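PDB 4RXU: periplasmic sugar-binding protein from Chloroflexus aurantiacus, which binds D-glucose, held as beta-D-glucopyranose in its pocket, and probably delivers sugar to an ABC-type transporter. Local coordinates for residues T28-K40 and L56-G70. Numbering follows the deposited sequence.
Sequences TQQLAVGIVLPTK and LQQAGYQVEILFSQG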
# COMPACT_ATOMS: atom_id res chain seq x y z
N THR A 28 -8.88 -32.25 -2.67
CA THR A 28 -7.94 -31.21 -2.15
C THR A 28 -7.43 -31.64 -0.77
O THR A 28 -7.99 -32.56 -0.16
CB THR A 28 -8.63 -29.83 -2.08
OG1 THR A 28 -9.50 -29.77 -0.94
CG2 THR A 28 -9.42 -29.56 -3.37
N GLN A 29 -6.37 -31.00 -0.28
CA GLN A 29 -5.90 -31.25 1.08
C GLN A 29 -6.11 -30.02 1.96
O GLN A 29 -5.84 -28.89 1.56
CB GLN A 29 -4.45 -31.76 1.15
CG GLN A 29 -3.42 -30.94 0.40
CD GLN A 29 -2.01 -31.54 0.42
OE1 GLN A 29 -1.39 -31.71 -0.63
NE2 GLN A 29 -1.50 -31.86 1.61
N GLN A 30 -6.64 -30.26 3.15
CA GLN A 30 -6.78 -29.21 4.13
C GLN A 30 -5.38 -28.97 4.69
O GLN A 30 -4.73 -29.89 5.19
CB GLN A 30 -7.69 -29.65 5.27
CG GLN A 30 -9.13 -29.20 5.20
CD GLN A 30 -9.85 -29.58 6.47
OE1 GLN A 30 -9.50 -30.57 7.13
NE2 GLN A 30 -10.87 -28.81 6.84
N LEU A 31 -4.92 -27.74 4.59
CA LEU A 31 -3.67 -27.35 5.23
C LEU A 31 -3.96 -26.68 6.57
O LEU A 31 -4.94 -25.96 6.71
CB LEU A 31 -2.88 -26.38 4.35
CG LEU A 31 -2.41 -26.92 3.00
CD1 LEU A 31 -1.54 -25.86 2.33
CD2 LEU A 31 -1.67 -28.24 3.10
N ALA A 32 -3.08 -26.91 7.53
CA ALA A 32 -3.17 -26.29 8.86
C ALA A 32 -2.62 -24.87 8.81
O ALA A 32 -1.63 -24.50 9.47
CB ALA A 32 -2.46 -27.13 9.90
N VAL A 33 -3.32 -24.08 8.02
CA VAL A 33 -2.96 -22.69 7.73
C VAL A 33 -4.27 -21.89 7.76
O VAL A 33 -5.32 -22.40 7.34
CB VAL A 33 -2.29 -22.54 6.35
CG1 VAL A 33 -1.95 -21.07 6.08
CG2 VAL A 33 -1.04 -23.38 6.28
N GLY A 34 -4.18 -20.65 8.24
CA GLY A 34 -5.30 -19.73 8.23
C GLY A 34 -4.81 -18.40 7.71
O GLY A 34 -3.65 -18.02 7.95
N ILE A 35 -5.67 -17.73 6.95
CA ILE A 35 -5.36 -16.43 6.36
C ILE A 35 -6.31 -15.39 6.93
O ILE A 35 -7.52 -15.62 6.93
CB ILE A 35 -5.50 -16.45 4.83
CG1 ILE A 35 -4.44 -17.38 4.23
CG2 ILE A 35 -5.35 -15.06 4.23
CD1 ILE A 35 -4.72 -17.75 2.77
N VAL A 36 -5.76 -14.28 7.44
CA VAL A 36 -6.59 -13.19 7.97
C VAL A 36 -6.28 -11.91 7.24
O VAL A 36 -5.12 -11.50 7.18
CB VAL A 36 -6.44 -13.01 9.50
CG1 VAL A 36 -7.30 -11.87 10.05
CG2 VAL A 36 -6.80 -14.30 10.23
N LEU A 37 -7.31 -11.33 6.63
CA LEU A 37 -7.18 -10.07 5.87
C LEU A 37 -8.01 -8.99 6.56
O LEU A 37 -9.00 -9.29 7.21
CB LEU A 37 -7.62 -10.27 4.42
CG LEU A 37 -6.71 -11.23 3.62
CD1 LEU A 37 -7.36 -11.47 2.26
CD2 LEU A 37 -5.27 -10.73 3.47
N PRO A 38 -7.63 -7.71 6.39
CA PRO A 38 -8.16 -6.72 7.32
C PRO A 38 -9.57 -6.24 7.05
O PRO A 38 -10.33 -6.00 7.99
CB PRO A 38 -7.15 -5.57 7.20
CG PRO A 38 -6.64 -5.70 5.79
CD PRO A 38 -6.47 -7.19 5.65
N THR A 39 -9.94 -6.10 5.78
CA THR A 39 -11.24 -5.55 5.42
C THR A 39 -11.54 -5.81 3.96
O THR A 39 -10.62 -5.85 3.14
CB THR A 39 -11.31 -4.02 5.71
OG1 THR A 39 -12.60 -3.51 5.37
CG2 THR A 39 -10.26 -3.24 4.95
N LYS A 40 -12.83 -5.94 3.64
CA LYS A 40 -13.29 -5.97 2.24
C LYS A 40 -13.57 -4.57 1.68
O LYS A 40 -13.92 -4.41 0.52
CB LYS A 40 -14.56 -6.83 2.10
CG LYS A 40 -14.29 -8.33 2.08
CD LYS A 40 -15.22 -9.06 1.11
CE LYS A 40 -16.40 -9.74 1.78
NZ LYS A 40 -16.59 -11.11 1.21
N LEU A 56 -4.60 -21.42 -4.28
CA LEU A 56 -4.99 -22.55 -3.45
C LEU A 56 -5.70 -23.61 -4.30
O LEU A 56 -5.40 -24.81 -4.17
CB LEU A 56 -5.87 -22.07 -2.28
CG LEU A 56 -5.18 -21.16 -1.24
CD1 LEU A 56 -6.22 -20.56 -0.30
CD2 LEU A 56 -4.10 -21.93 -0.50
N GLN A 57 -6.58 -23.16 -5.20
CA GLN A 57 -7.29 -24.07 -6.13
C GLN A 57 -6.27 -24.83 -6.99
O GLN A 57 -6.39 -26.03 -7.16
CB GLN A 57 -8.29 -23.33 -7.03
CG GLN A 57 -9.01 -24.28 -8.01
CD GLN A 57 -10.26 -23.69 -8.64
OE1 GLN A 57 -10.72 -22.61 -8.27
NE2 GLN A 57 -10.82 -24.41 -9.62
N GLN A 58 -5.28 -24.10 -7.51
CA GLN A 58 -4.25 -24.65 -8.44
C GLN A 58 -3.49 -25.78 -7.77
O GLN A 58 -3.21 -26.82 -8.35
CB GLN A 58 -3.19 -23.60 -8.82
CG GLN A 58 -3.27 -22.90 -10.16
CD GLN A 58 -3.22 -23.81 -11.39
OE1 GLN A 58 -3.88 -23.52 -12.39
NE2 GLN A 58 -2.46 -24.91 -11.33
N ALA A 59 -3.14 -25.52 -6.51
CA ALA A 59 -2.35 -26.46 -5.72
C ALA A 59 -3.17 -27.57 -5.04
O ALA A 59 -2.59 -28.48 -4.44
CB ALA A 59 -1.54 -25.70 -4.68
N GLY A 60 -4.49 -27.52 -5.15
CA GLY A 60 -5.35 -28.46 -4.44
C GLY A 60 -5.29 -28.30 -2.93
O GLY A 60 -5.32 -29.28 -2.20
N TYR A 61 -5.17 -27.05 -2.48
CA TYR A 61 -5.09 -26.74 -1.05
C TYR A 61 -6.38 -26.07 -0.61
O TYR A 61 -6.98 -25.28 -1.35
CB TYR A 61 -3.95 -25.77 -0.72
CG TYR A 61 -2.53 -26.25 -0.94
CD1 TYR A 61 -2.18 -27.61 -0.90
CD2 TYR A 61 -1.52 -25.32 -1.15
CE1 TYR A 61 -0.87 -28.01 -1.10
CE2 TYR A 61 -0.21 -25.71 -1.34
CZ TYR A 61 0.12 -27.05 -1.31
OH TYR A 61 1.45 -27.37 -1.50
N GLN A 62 -6.82 -26.43 0.59
CA GLN A 62 -7.92 -25.75 1.25
C GLN A 62 -7.43 -25.05 2.50
O GLN A 62 -6.87 -25.67 3.41
CB GLN A 62 -9.07 -26.67 1.61
CG GLN A 62 -10.35 -25.87 1.83
CD GLN A 62 -10.85 -25.87 3.26
OE1 GLN A 62 -10.43 -25.05 4.10
NE2 GLN A 62 -11.79 -26.77 3.55
N VAL A 63 -7.61 -23.74 2.51
CA VAL A 63 -7.17 -22.86 3.59
C VAL A 63 -8.25 -21.80 3.81
O VAL A 63 -8.70 -21.13 2.86
CB VAL A 63 -5.85 -22.16 3.21
CG1 VAL A 63 -5.47 -21.07 4.21
CG2 VAL A 63 -4.72 -23.16 3.05
N GLU A 64 -8.67 -21.64 5.06
CA GLU A 64 -9.72 -20.68 5.37
C GLU A 64 -9.17 -19.25 5.34
O GLU A 64 -8.08 -18.98 5.84
CB GLU A 64 -10.37 -20.97 6.73
CG GLU A 64 -11.58 -20.09 7.02
CD GLU A 64 -12.37 -20.55 8.24
OE1 GLU A 64 -11.80 -21.26 9.10
OE2 GLU A 64 -13.57 -20.19 8.33
N ILE A 65 -9.95 -18.35 4.73
CA ILE A 65 -9.68 -16.91 4.70
C ILE A 65 -10.77 -16.21 5.50
O ILE A 65 -11.95 -16.39 5.23
CB ILE A 65 -9.69 -16.36 3.26
CG1 ILE A 65 -8.65 -17.11 2.40
CG2 ILE A 65 -9.43 -14.86 3.22
CD1 ILE A 65 -8.68 -16.79 0.92
N LEU A 66 -10.36 -15.46 6.50
CA LEU A 66 -11.26 -14.64 7.32
C LEU A 66 -10.90 -13.17 7.16
O LEU A 66 -9.72 -12.80 7.06
CB LEU A 66 -11.11 -14.98 8.80
CG LEU A 66 -11.51 -16.41 9.15
CD1 LEU A 66 -11.18 -16.74 10.60
CD2 LEU A 66 -12.98 -16.64 8.89
N PHE A 67 -11.93 -12.34 7.15
CA PHE A 67 -11.73 -10.89 7.12
C PHE A 67 -12.05 -10.33 8.51
O PHE A 67 -12.93 -10.81 9.21
CB PHE A 67 -12.60 -10.18 6.06
CG PHE A 67 -12.07 -10.31 4.66
CD1 PHE A 67 -12.37 -11.41 3.88
CD2 PHE A 67 -11.24 -9.31 4.12
CE1 PHE A 67 -11.87 -11.54 2.60
CE2 PHE A 67 -10.73 -9.44 2.84
CZ PHE A 67 -11.05 -10.55 2.08
N SER A 68 -11.38 -9.25 8.84
CA SER A 68 -11.47 -8.61 10.14
C SER A 68 -12.39 -7.40 10.22
O SER A 68 -12.56 -6.83 11.30
CB SER A 68 -10.07 -8.25 10.62
OG SER A 68 -9.28 -9.44 10.71
N GLN A 69 -12.96 -6.99 9.10
CA GLN A 69 -13.92 -5.87 9.05
C GLN A 69 -13.40 -4.58 9.65
O GLN A 69 -14.14 -3.79 10.26
CB GLN A 69 -15.19 -6.27 9.72
CG GLN A 69 -15.66 -7.56 9.13
CD GLN A 69 -16.75 -8.09 9.93
OE1 GLN A 69 -16.54 -8.93 10.81
NE2 GLN A 69 -17.94 -7.60 9.66
N GLY A 70 -12.11 -4.39 9.49
CA GLY A 70 -11.45 -3.19 9.95
C GLY A 70 -11.44 -3.05 11.45
O GLY A 70 -11.37 -1.94 11.95
O HOH W 1 -7.68 -25.82 6.17
O HOH W 2 -7.80 -23.23 7.24
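Phe-67 packs against Leu-37 and Lys-40 at the C-terminal end of two parallel strands. Phe-67 CB sits 3.9 Å from Leu-37 O. With CG of Phe-67 anti to that residue's carbonyl carbon (chi1 -78°), the ring comes toward the chain at Leu-37 to Lys-40: Phe-67 CD2 lies 3.5 Å from Thr-39 C and Phe-67 CE2 3.6 Å from Leu-37 CB, while CZ meets Leu-37 CD1. Lys-40 CG covers one ring face almost centrally, a CH-pi contact only 6° off the normal, 3.9 Å from Phe-67 CG and 4.1 Å from both CD1 and CE1. Replacing Phe-67 by an alanine would probably leave Lys-40 CG and Leu-37 CD1 without their aromatic partner and open a gap beside the loop at Thr-39. Back along the strands, Ile-35 and Leu-37 alternate backbone bonds with Glu-64, Leu-66 and Ser-68. The ladder parts around Ala-32, centre of an inverse gamma turn; there a water accepts from Glu-64 N and donates to Val-33 O. Beyond the break Leu-31 CD1 lies over the Tyr-61 ring. Helix 44-59 ends in a Schellman motif at Gly-60 and hands over to strand 61-67, whose parallel pairing with 29-37 completes the beta-alpha-beta unit that opens the N-terminal lobe of a periplasmic sugar-binding protein.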